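Local coordinates for protein glutathione s-transferase I (Zea mays, PDB 1AXD) that catalyses the conjugation of glutathione to electrophilic compounds, a reaction that detoxifies herbicides in maize, at residues K4-V9 / V54-D59; L14-T19 / D164-S169; L46-F51 / D61-E66. All blocks are in the same frame, centred on the assembly; numbering follows the deposited sequence.

Contact 1: K4-V9 / V54-D59; sequences KLYGAV and VPALQD
Tyr-6 runs past Ala-56 and Gln-58 for the whole length of its side chain, lying along the neighbouring antiparallel strand. Its CB packs 3.9 Å from Ala-56 CB. One step out, CD2 passes 3.3 Å from Ala-56 O, which lies at the ring edge, and CE2 rests on Gln-58 CB. At the tip, OH donates to Gln-58 OE1 at 2.9 Å, almost in line with the amide C=O. Ring and amide planes differ by only 17°. With CG opposite the backbone N (chi1 179°) and the chain extended beyond it, Gln-58 reaches the phenol, while its NE2 bonds Gly-60 O and so fixes the amide flip. Arg-48 adds a cation-pi contact to the ring. In the backbone, Lys-4 and Gln-58 form a hydrogen-bonded antiparallel pair, and Tyr-6 N donates to Ala-56 O at 2.7 Å. On the other face of the sheet, Leu-5 CD1 meets Leu-57 CD1 at 3.9 Å, between helices 14-24 and 67-78. Pro-55 follows a cis peptide bond, and Val-54 hydrogen-bonds the bound peptide through its backbone: the cis-proline entry to a strand that marks the thioredoxin-like glutathione site.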
# COMPACT_ATOMS: atom_id res chain seq x y z
N LYS A 4 3.15 -17.21 14.93
CA LYS A 4 3.86 -17.96 13.89
C LYS A 4 3.85 -17.15 12.63
O LYS A 4 2.79 -16.80 12.15
CB LYS A 4 3.20 -19.30 13.59
CG LYS A 4 2.67 -20.07 14.79
CD LYS A 4 3.75 -20.38 15.79
CE LYS A 4 3.15 -20.98 17.04
NZ LYS A 4 4.16 -21.03 18.14
N LEU A 5 5.03 -16.84 12.10
CA LEU A 5 5.16 -16.09 10.86
C LEU A 5 5.38 -17.10 9.75
O LEU A 5 6.36 -17.83 9.79
CB LEU A 5 6.33 -15.10 10.94
CG LEU A 5 6.63 -14.16 9.77
CD1 LEU A 5 5.44 -13.22 9.48
CD2 LEU A 5 7.88 -13.34 10.14
N TYR A 6 4.46 -17.15 8.79
CA TYR A 6 4.55 -18.11 7.71
C TYR A 6 5.24 -17.63 6.49
O TYR A 6 4.88 -16.59 5.96
CB TYR A 6 3.15 -18.59 7.35
CG TYR A 6 2.48 -19.34 8.47
CD1 TYR A 6 2.80 -20.67 8.71
CD2 TYR A 6 1.52 -18.74 9.29
CE1 TYR A 6 2.19 -21.39 9.72
CE2 TYR A 6 0.90 -19.45 10.31
CZ TYR A 6 1.25 -20.78 10.51
OH TYR A 6 0.64 -21.55 11.48
N GLY A 7 6.23 -18.39 6.03
CA GLY A 7 6.97 -18.02 4.83
C GLY A 7 8.44 -18.39 4.92
O GLY A 7 8.96 -18.54 6.01
N ALA A 8 9.08 -18.53 3.77
CA ALA A 8 10.50 -18.86 3.70
C ALA A 8 11.32 -17.60 3.86
O ALA A 8 11.11 -16.67 3.10
CB ALA A 8 10.81 -19.56 2.37
N VAL A 9 12.32 -17.60 4.74
CA VAL A 9 13.18 -16.43 5.01
C VAL A 9 13.82 -15.77 3.82
O VAL A 9 14.35 -14.68 3.95
CB VAL A 9 14.30 -16.75 6.04
CG1 VAL A 9 13.72 -17.41 7.30
CG2 VAL A 9 15.37 -17.64 5.39
N VAL A 54 2.60 -15.93 0.71
CA VAL A 54 3.27 -15.59 1.97
C VAL A 54 3.69 -14.15 1.90
O VAL A 54 3.97 -13.67 0.81
CB VAL A 54 4.52 -16.48 2.23
CG1 VAL A 54 4.10 -17.96 2.39
CG2 VAL A 54 5.54 -16.34 1.09
N PRO A 55 3.82 -13.47 3.04
CA PRO A 55 3.63 -13.95 4.42
C PRO A 55 2.22 -14.07 4.92
O PRO A 55 1.30 -13.57 4.28
CB PRO A 55 4.38 -12.90 5.24
CG PRO A 55 4.05 -11.65 4.50
CD PRO A 55 4.25 -12.06 3.05
N ALA A 56 2.09 -14.72 6.07
CA ALA A 56 0.84 -14.93 6.77
C ALA A 56 1.22 -15.00 8.25
O ALA A 56 2.24 -15.59 8.56
CB ALA A 56 0.17 -16.23 6.30
N LEU A 57 0.48 -14.33 9.13
CA LEU A 57 0.78 -14.37 10.56
C LEU A 57 -0.37 -14.91 11.38
O LEU A 57 -1.53 -14.64 11.06
CB LEU A 57 1.15 -12.98 11.10
CG LEU A 57 1.63 -12.96 12.57
CD1 LEU A 57 3.16 -13.06 12.63
CD2 LEU A 57 1.17 -11.68 13.28
N GLN A 58 -0.06 -15.67 12.42
CA GLN A 58 -1.09 -16.22 13.28
C GLN A 58 -0.82 -15.90 14.71
O GLN A 58 0.25 -16.23 15.21
CB GLN A 58 -1.17 -17.74 13.12
CG GLN A 58 -2.21 -18.37 14.02
CD GLN A 58 -2.16 -19.89 13.99
OE1 GLN A 58 -1.39 -20.47 13.24
NE2 GLN A 58 -3.00 -20.52 14.79
N ASP A 59 -1.76 -15.22 15.34
CA ASP A 59 -1.63 -14.88 16.75
C ASP A 59 -2.79 -15.54 17.40
O ASP A 59 -3.88 -15.00 17.35
CB ASP A 59 -1.69 -13.36 16.96
CG ASP A 59 -1.14 -12.94 18.32
OD1 ASP A 59 -0.71 -13.82 19.10
OD2 ASP A 59 -1.11 -11.72 18.59

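Contact 2: L14-T19 / D164-S169; sequences LTRCAT and DLNHVS
The seam between the thioredoxin-like domain and the helical C-terminal domain of the glutathione transferase fold closes here, where Thr-15, Arg-16 and Thr-19 of helix 14-24 meet the type I turn from Leu-165 to Val-168 and Ser-169 just after it. Thr-19 and Val-168 meet tip to tip, Thr-19 CG2 lying 3.4 Å from Val-168 CG2. With OG1 anti to the carbonyl carbon and beside the backbone N (chi1 -50°), the Thr-19 hydroxyl turns back along its own helix and donates to Thr-15 O at 2.6 Å, a carbonyl that also accepts from Thr-19 N. Replacing Thr-19 by an alanine is likely to leave a gap against Val-168 CG2 and take one donor from Thr-15 O. Thr-15 OG1, bonded to Ser-11 O, packs against Ser-169 CB, and Ser-169 OG is hydrogen-bonded to Trp-12 O. Between the two segments the one direct polar link is weak: Arg-16 bends at chi3 to bring NE within 3.4 Å of Asn-166 O. A water bridges the same groups, accepting from Arg-16 NE at 3.1 Å, donating to Asn-166 O at 2.8 Å and also bonding Ser-169 OG. A second water donates both to Arg-16 O at 2.9 Å and to Asn-166 OD1 at 3.1 Å.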
# COMPACT_ATOMS: atom_id res chain seq x y z
N LEU A 14 8.61 -11.33 3.77
CA LEU A 14 8.50 -11.93 5.09
C LEU A 14 9.49 -11.31 5.99
O LEU A 14 9.24 -11.25 7.20
CB LEU A 14 8.77 -13.42 5.01
CG LEU A 14 8.39 -14.03 3.67
CD1 LEU A 14 8.69 -15.48 3.70
CD2 LEU A 14 6.94 -13.82 3.38
N THR A 15 10.63 -10.89 5.45
CA THR A 15 11.63 -10.26 6.28
C THR A 15 11.23 -8.84 6.61
O THR A 15 11.76 -8.27 7.53
CB THR A 15 13.06 -10.39 5.69
OG1 THR A 15 13.09 -9.92 4.34
CG2 THR A 15 13.47 -11.87 5.70
N ARG A 16 10.26 -8.29 5.90
CA ARG A 16 9.78 -6.95 6.22
C ARG A 16 9.03 -7.13 7.55
O ARG A 16 9.20 -6.33 8.45
CB ARG A 16 8.82 -6.43 5.13
CG ARG A 16 8.38 -4.99 5.33
CD ARG A 16 7.63 -4.42 4.14
NE ARG A 16 8.42 -4.40 2.90
CZ ARG A 16 8.09 -5.07 1.80
NH1 ARG A 16 7.00 -5.82 1.77
NH2 ARG A 16 8.84 -4.98 0.71
N CYS A 17 8.30 -8.24 7.68
CA CYS A 17 7.55 -8.57 8.89
C CYS A 17 8.50 -8.90 10.00
O CYS A 17 8.25 -8.51 11.12
CB CYS A 17 6.66 -9.79 8.65
SG CYS A 17 5.49 -9.61 7.32
N ALA A 18 9.55 -9.66 9.70
CA ALA A 18 10.54 -10.04 10.71
C ALA A 18 11.20 -8.85 11.28
O ALA A 18 11.48 -8.84 12.46
CB ALA A 18 11.56 -11.03 10.14
N THR A 19 11.40 -7.81 10.48
CA THR A 19 12.04 -6.58 10.95
C THR A 19 11.21 -5.92 12.03
O THR A 19 11.75 -5.56 13.06
CB THR A 19 12.22 -5.56 9.82
OG1 THR A 19 12.84 -6.20 8.71
CG2 THR A 19 13.10 -4.38 10.30
N ASP A 164 10.38 3.73 8.49
CA ASP A 164 11.80 3.42 8.33
C ASP A 164 12.10 1.97 8.24
O ASP A 164 12.74 1.57 7.29
CB ASP A 164 12.59 4.06 9.46
CG ASP A 164 12.40 5.54 9.52
OD1 ASP A 164 13.13 6.27 8.80
OD2 ASP A 164 11.50 5.99 10.25
N LEU A 165 11.63 1.17 9.21
CA LEU A 165 11.85 -0.28 9.23
C LEU A 165 11.33 -0.96 8.00
O LEU A 165 11.92 -1.94 7.56
CB LEU A 165 11.18 -0.93 10.45
CG LEU A 165 11.54 -0.65 11.92
CD1 LEU A 165 13.03 -0.29 12.04
CD2 LEU A 165 10.68 0.46 12.47
N ASN A 166 10.24 -0.46 7.44
CA ASN A 166 9.63 -1.05 6.25
C ASN A 166 10.52 -1.04 5.02
O ASN A 166 10.19 -1.68 4.04
CB ASN A 166 8.30 -0.36 5.94
CG ASN A 166 7.14 -0.91 6.77
OD1 ASN A 166 7.34 -1.66 7.71
ND2 ASN A 166 5.91 -0.54 6.39
N HIS A 167 11.63 -0.30 5.07
CA HIS A 167 12.58 -0.20 3.95
C HIS A 167 13.77 -1.13 4.10
O HIS A 167 14.52 -1.26 3.16
CB HIS A 167 13.18 1.20 3.87
CG HIS A 167 12.25 2.26 3.38
ND1 HIS A 167 11.43 2.98 4.23
CD2 HIS A 167 12.07 2.79 2.15
CE1 HIS A 167 10.79 3.91 3.54
NE2 HIS A 167 11.16 3.82 2.27
N VAL A 168 13.97 -1.76 5.25
CA VAL A 168 15.16 -2.57 5.38
C VAL A 168 15.29 -3.80 4.56
O VAL A 168 16.28 -3.90 3.85
CB VAL A 168 15.60 -2.81 6.87
CG1 VAL A 168 15.38 -1.56 7.72
CG2 VAL A 168 14.94 -4.02 7.48
N SER A 169 14.30 -4.69 4.57
CA SER A 169 14.36 -5.95 3.82
C SER A 169 14.75 -5.82 2.35
O SER A 169 15.49 -6.66 1.86
CB SER A 169 13.07 -6.76 3.96
OG SER A 169 11.97 -6.05 3.43
O HOH W 1 9.42 -3.49 9.16
O HOH W 2 11.49 -3.77 2.67

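Contact 3: L46-F51 / D61-E66; sequences LVRNPF and DLYLFE
Asn-49 OD1 accepts the N-H of Phe-51 at 3.2 Å, closing an Asx turn, and the same oxygen sits 3.3 Å above the plane of the Phe-65 ring, offset toward its rim. The turn belongs to the loop that follows helix 43-46 and packs against 62-65, an edge strand of the thioredoxin-like sheet. The Phe-51 N-H approaches from above the amide plane, while Asn-49 ND2 is taken by Gln-53 O; together these bonds hold the amide over the phenylalanine, the two planes 25° apart. Phe-65 itself, with CG between the backbone N and the carbonyl carbon (chi1 52°), is turned under the loop. Pro-50 CD covers the same ring face in a CH-pi contact, 4.0 Å from the centroid of the Phe-65 ring, and Phe-65 CE2 comes to the edge of the Phe-51 ring, 3.8 Å from Phe-51 CD2. Val-144 and Val-96 of the second subunit pack on Pro-50 and Phe-65 respectively, which places this loop at the dimer interface. Earlier in both segments, Val-47 O lies over one face of the Tyr-63 ring. The extended Arg-48 chain crosses that ring obliquely, its CG 3.3 Å from Tyr-63 CE1.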
# COMPACT_ATOMS: atom_id res chain seq x y z
N LEU A 46 -4.58 -21.93 2.98
CA LEU A 46 -5.65 -21.07 2.49
C LEU A 46 -6.52 -20.52 3.61
O LEU A 46 -7.25 -19.57 3.38
CB LEU A 46 -6.50 -21.80 1.45
CG LEU A 46 -5.70 -22.10 0.19
CD1 LEU A 46 -6.43 -23.12 -0.68
CD2 LEU A 46 -5.43 -20.80 -0.58
N VAL A 47 -6.49 -21.12 4.79
CA VAL A 47 -7.28 -20.59 5.89
C VAL A 47 -6.53 -19.47 6.55
O VAL A 47 -7.10 -18.75 7.35
CB VAL A 47 -7.68 -21.67 6.93
CG1 VAL A 47 -8.46 -22.79 6.24
CG2 VAL A 47 -6.46 -22.23 7.65
N ARG A 48 -5.25 -19.32 6.20
CA ARG A 48 -4.41 -18.24 6.73
C ARG A 48 -4.39 -17.12 5.70
O ARG A 48 -4.64 -15.99 6.06
CB ARG A 48 -2.99 -18.74 6.99
CG ARG A 48 -2.94 -20.00 7.82
CD ARG A 48 -1.52 -20.47 7.93
NE ARG A 48 -1.42 -21.85 8.40
CZ ARG A 48 -0.68 -22.77 7.80
NH1 ARG A 48 0.02 -22.48 6.71
NH2 ARG A 48 -0.60 -23.99 8.30
N ASN A 49 -4.14 -17.45 4.44
CA ASN A 49 -4.15 -16.45 3.37
C ASN A 49 -5.02 -16.99 2.23
O ASN A 49 -4.61 -17.91 1.53
CB ASN A 49 -2.72 -16.17 2.88
CG ASN A 49 -2.63 -14.92 2.00
OD1 ASN A 49 -3.62 -14.41 1.52
ND2 ASN A 49 -1.41 -14.46 1.78
N PRO A 50 -6.24 -16.45 2.06
CA PRO A 50 -7.14 -16.91 0.99
C PRO A 50 -6.60 -16.71 -0.37
O PRO A 50 -7.08 -17.32 -1.30
CB PRO A 50 -8.41 -16.08 1.22
CG PRO A 50 -7.90 -14.84 1.90
CD PRO A 50 -6.89 -15.40 2.86
N PHE A 51 -5.61 -15.83 -0.51
CA PHE A 51 -5.00 -15.57 -1.81
C PHE A 51 -3.77 -16.45 -2.03
O PHE A 51 -2.97 -16.16 -2.90
CB PHE A 51 -4.65 -14.08 -1.95
CG PHE A 51 -5.85 -13.16 -1.96
CD1 PHE A 51 -6.59 -12.97 -3.12
CD2 PHE A 51 -6.21 -12.46 -0.81
CE1 PHE A 51 -7.68 -12.08 -3.13
CE2 PHE A 51 -7.30 -11.58 -0.82
CZ PHE A 51 -8.03 -11.39 -1.99
N ASP A 61 -5.73 -17.35 17.40
CA ASP A 61 -6.72 -17.73 16.40
C ASP A 61 -6.86 -16.63 15.37
O ASP A 61 -7.70 -16.73 14.49
CB ASP A 61 -8.07 -17.97 17.07
CG ASP A 61 -8.64 -16.70 17.68
OD1 ASP A 61 -8.13 -16.27 18.74
OD2 ASP A 61 -9.58 -16.12 17.09
N LEU A 62 -6.09 -15.56 15.54
CA LEU A 62 -6.12 -14.43 14.62
C LEU A 62 -5.22 -14.71 13.44
O LEU A 62 -4.08 -15.11 13.64
CB LEU A 62 -5.66 -13.16 15.35
CG LEU A 62 -5.63 -11.85 14.57
CD1 LEU A 62 -7.05 -11.45 14.17
CD2 LEU A 62 -4.99 -10.74 15.42
N TYR A 63 -5.76 -14.60 12.23
CA TYR A 63 -4.98 -14.83 11.01
C TYR A 63 -4.81 -13.54 10.27
O TYR A 63 -5.78 -12.81 10.11
CB TYR A 63 -5.67 -15.87 10.12
CG TYR A 63 -5.40 -17.30 10.54
CD1 TYR A 63 -4.12 -17.82 10.50
CD2 TYR A 63 -6.43 -18.12 10.97
CE1 TYR A 63 -3.86 -19.12 10.88
CE2 TYR A 63 -6.18 -19.44 11.36
CZ TYR A 63 -4.89 -19.93 11.32
OH TYR A 63 -4.61 -21.22 11.71
N LEU A 64 -3.60 -13.24 9.82
CA LEU A 64 -3.34 -12.00 9.08
C LEU A 64 -2.47 -12.25 7.89
O LEU A 64 -1.71 -13.21 7.88
CB LEU A 64 -2.66 -10.96 9.98
CG LEU A 64 -3.40 -10.45 11.21
CD1 LEU A 64 -2.42 -9.72 12.12
CD2 LEU A 64 -4.53 -9.52 10.81
N PHE A 65 -2.60 -11.40 6.88
CA PHE A 65 -1.80 -11.49 5.67
C PHE A 65 -1.55 -10.11 5.14
O PHE A 65 -2.20 -9.18 5.59
CB PHE A 65 -2.39 -12.44 4.63
CG PHE A 65 -3.82 -12.17 4.29
CD1 PHE A 65 -4.84 -12.64 5.11
CD2 PHE A 65 -4.16 -11.50 3.12
CE1 PHE A 65 -6.18 -12.45 4.76
CE2 PHE A 65 -5.50 -11.30 2.75
CZ PHE A 65 -6.51 -11.78 3.58
N GLU A 66 -0.63 -9.99 4.18
CA GLU A 66 -0.18 -8.73 3.58
C GLU A 66 0.86 -8.21 4.54
O GLU A 66 0.52 -7.82 5.64
CB GLU A 66 -1.32 -7.72 3.38
CG GLU A 66 -2.10 -7.91 2.08
CD GLU A 66 -1.27 -7.64 0.84
OE1 GLU A 66 -0.29 -6.88 0.90
OE2 GLU A 66 -1.61 -8.19 -0.23

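In the fold
Contacts 1 and 3 are two parts of one small domain, their centres about 9 Å apart. They share its mixed sheet, in which strand 56-59 pairs with 3-6 on one flank and with 62-65 on the other. Their segments alternate along the chain, as do those of contacts 1 and 2, whereas both segments of contact 3 fall between those of contact 2. Contact 2 lies about 13 Å from contact 1, centre to centre, and touches it where Leu-14 packs on Pro-55. Contact 3 is about 19 Å from contact 2 between centres, without touching it. Of the three, contact 2 is the one that joins the two domains. Thus helix 14-24 ties the sheet to the helical domain, while contact 3 carries the sheet's outer edge to the second subunit.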